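Local coordinates for protein PES4 (Saccharomyces cerevisiae, PDB 6EXX) that probably binds RNA, notably mRNA 3'-untranslated regions, through several RNA recognition motifs, the fourth of which is this domain, at residues K32-G37 with S46-F51. Numbering follows the deposited sequence. Where two conformers were deposited one is given.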
loop_
_atom_site.group_PDB
_atom_site.type_symbol
_atom_site.label_atom_id
_atom_site.label_comp_id
_atom_site.label_asym_id
_atom_site.label_seq_id
_atom_site.Cartn_x
_atom_site.Cartn_y
_atom_site.Cartn_z
ATOM N N LYS A 32 -8.309 -6.165 3.645
ATOM C CA LYS A 32 -7.047 -6.725 4.117
ATOM C C LYS A 32 -5.886 -5.807 3.770
ATOM O O LYS A 32 -5.805 -5.323 2.654
ATOM C CB LYS A 32 -6.809 -8.095 3.467
ATOM C CG LYS A 32 -5.592 -8.846 4.002
ATOM C CD LYS A 32 -5.897 -9.508 5.340
ATOM C CE LYS A 32 -4.746 -10.380 5.817
ATOM N NZ LYS A 32 -3.595 -9.570 6.300
ATOM N N ILE A 33 -4.987 -5.602 4.727
ATOM C CA ILE A 33 -3.674 -5.024 4.461
ATOM C C ILE A 33 -2.682 -6.136 4.712
ATOM O O ILE A 33 -2.676 -6.713 5.793
ATOM C CB ILE A 33 -3.353 -3.845 5.390
ATOM C CG1 ILE A 33 -4.369 -2.732 5.167
ATOM C CG2 ILE A 33 -1.926 -3.348 5.147
ATOM C CD1 ILE A 33 -4.235 -1.559 6.130
ATOM N N GLN A 34 -1.857 -6.459 3.728
ATOM C CA GLN A 34 -0.954 -7.589 3.848
ATOM C C GLN A 34 0.402 -7.269 3.247
ATOM O O GLN A 34 0.525 -7.122 2.039
ATOM C CB GLN A 34 -1.556 -8.793 3.129
ATOM C CG GLN A 34 -0.680 -10.038 3.152
ATOM C CD GLN A 34 -1.476 -11.300 2.916
ATOM O OE1 GLN A 34 -2.522 -11.505 3.526
ATOM N NE2 GLN A 34 -0.993 -12.146 2.021
ATOM N N ILE A 35 1.418 -7.138 4.088
ATOM C CA ILE A 35 2.787 -6.984 3.605
ATOM C C ILE A 35 3.501 -8.298 3.839
ATOM O O ILE A 35 3.945 -8.575 4.949
ATOM C CB ILE A 35 3.548 -5.848 4.313
ATOM C CG1 ILE A 35 2.915 -4.499 3.976
ATOM C CG2 ILE A 35 5.024 -5.860 3.899
ATOM C CD1 ILE A 35 3.534 -3.333 4.723
ATOM N N ASP A 36 3.612 -9.091 2.777
ATOM C CA ASP A 36 3.993 -10.495 2.861
ATOM C C ASP A 36 5.256 -10.856 2.097
ATOM O O ASP A 36 5.595 -12.031 2.010
ATOM C CB ASP A 36 2.827 -11.378 2.359
ATOM C CG ASP A 36 2.381 -11.030 0.933
ATOM O OD1 ASP A 36 3.037 -10.202 0.275
ATOM O OD2 ASP A 36 1.375 -11.609 0.460
ATOM N N GLY A 37 5.955 -9.873 1.551
ATOM C CA GLY A 37 7.161 -10.142 0.796
ATOM C C GLY A 37 8.294 -9.230 1.189
ATOM O O GLY A 37 8.072 -8.097 1.589
ATOM N N SER A 46 6.956 -5.831 0.055
ATOM C CA SER A 46 5.872 -5.829 -0.909
ATOM C C SER A 46 4.642 -6.496 -0.322
ATOM O O SER A 46 4.728 -7.242 0.650
ATOM C CB SER A 46 6.293 -6.547 -2.184
ATOM O OG SER A 46 6.678 -7.873 -1.910
ATOM N N GLY A 47 3.497 -6.219 -0.922
ATOM C CA GLY A 47 2.252 -6.793 -0.481
ATOM C C GLY A 47 1.103 -6.147 -1.209
ATOM O O GLY A 47 1.239 -5.749 -2.373
ATOM N N PHE A 48 -0.027 -6.027 -0.530
ATOM C CA PHE A 48 -1.195 -5.446 -1.164
ATOM C C PHE A 48 -2.177 -4.939 -0.134
ATOM O O PHE A 48 -2.116 -5.299 1.047
ATOM C CB PHE A 48 -1.888 -6.469 -2.075
ATOM C CG PHE A 48 -2.396 -7.680 -1.345
ATOM C CD1 PHE A 48 -3.655 -7.685 -0.755
ATOM C CD2 PHE A 48 -1.622 -8.823 -1.254
ATOM C CE1 PHE A 48 -4.116 -8.801 -0.081
ATOM C CE2 PHE A 48 -2.081 -9.942 -0.585
ATOM C CZ PHE A 48 -3.328 -9.931 -0.003
ATOM N N ILE A 49 -3.083 -4.089 -0.599
ATOM C CA ILE A 49 -4.255 -3.724 0.169
ATOM C C ILE A 49 -5.462 -4.078 -0.683
ATOM O O ILE A 49 -5.577 -3.634 -1.834
ATOM C CB ILE A 49 -4.306 -2.229 0.545
ATOM C CG1 ILE A 49 -3.011 -1.796 1.250
ATOM C CG2 ILE A 49 -5.532 -1.978 1.408
ATOM C CD1 ILE A 49 -2.910 -0.288 1.442
ATOM N N LYS A 50 -6.359 -4.879 -0.116
ATOM C CA LYS A 50 -7.579 -5.284 -0.797
ATOM C C LYS A 50 -8.702 -4.415 -0.273
ATOM O O LYS A 50 -9.009 -4.452 0.917
ATOM C CB LYS A 50 -7.903 -6.753 -0.539
ATOM C CG LYS A 50 -9.096 -7.247 -1.351
ATOM C CD LYS A 50 -9.670 -8.571 -0.864
ATOM C CE LYS A 50 -8.657 -9.679 -0.825
ATOM N NZ LYS A 50 -9.318 -10.930 -0.367
ATOM N N PHE A 51 -9.293 -3.633 -1.170
ATOM C CA PHE A 51 -10.364 -2.705 -0.829
ATOM C C PHE A 51 -11.732 -3.240 -1.239
ATOM O O PHE A 51 -11.854 -4.076 -2.136
ATOM C CB PHE A 51 -10.138 -1.361 -1.520
ATOM C CG PHE A 51 -8.885 -0.660 -1.089
ATOM C CD1 PHE A 51 -8.881 0.134 0.047
ATOM C CD2 PHE A 51 -7.718 -0.779 -1.822
ATOM C CE1 PHE A 51 -7.741 0.797 0.433
ATOM C CE2 PHE A 51 -6.579 -0.118 -1.428
ATOM C CZ PHE A 51 -6.590 0.662 -0.301
HETATM O O HOH W 1 4.625 -9.722 -1.926
#
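Phe48 and Gln34 pair across the antiparallel strands through two backbone bonds, Gln34 N to Phe48 O at 2.9 Å and Phe48 N to Gln34 O at 2.8 Å, and their side chains run side by side. Gln34 CB sits 4.0 Å from the Phe48 ring centroid, 21° off the normal, a CH-pi contact over one face. With Phe48 CG between its backbone N and carbonyl carbon (chi1 62°), the ring leans across to the neighbouring strand, where Lys32 CG approaches CE1 obliquely and loosely, at 4.3 Å; Lys32 O accepts Lys50 N at 2.9 Å. The Gln34 amide sends NE2 to Asp36 OD2 in a nearly straight bond of 2.9 Å, which helps set the amide's rotation. Shortening Gln34 to an alanine keeps CB but would probably thin the cover over Phe48 CE2 and CZ and leave Asp36 OD2 without this donor. Toward the hairpin turn, Asp36 N (weakly) and Gly37 N both reach Ser46 O, each at 3.0 Å, defining a classic beta bulge; a water joins Asp36 OD1 to Ser46 OG. On the reverse face, Ile33 CG1 meets Ile49 CG2, and Ile33 packs on helix 16-25. This is the hairpin of strands 32-39 and 44-51 in an RRM, whose sheet surface, here bearing Phe48, commonly receives RNA.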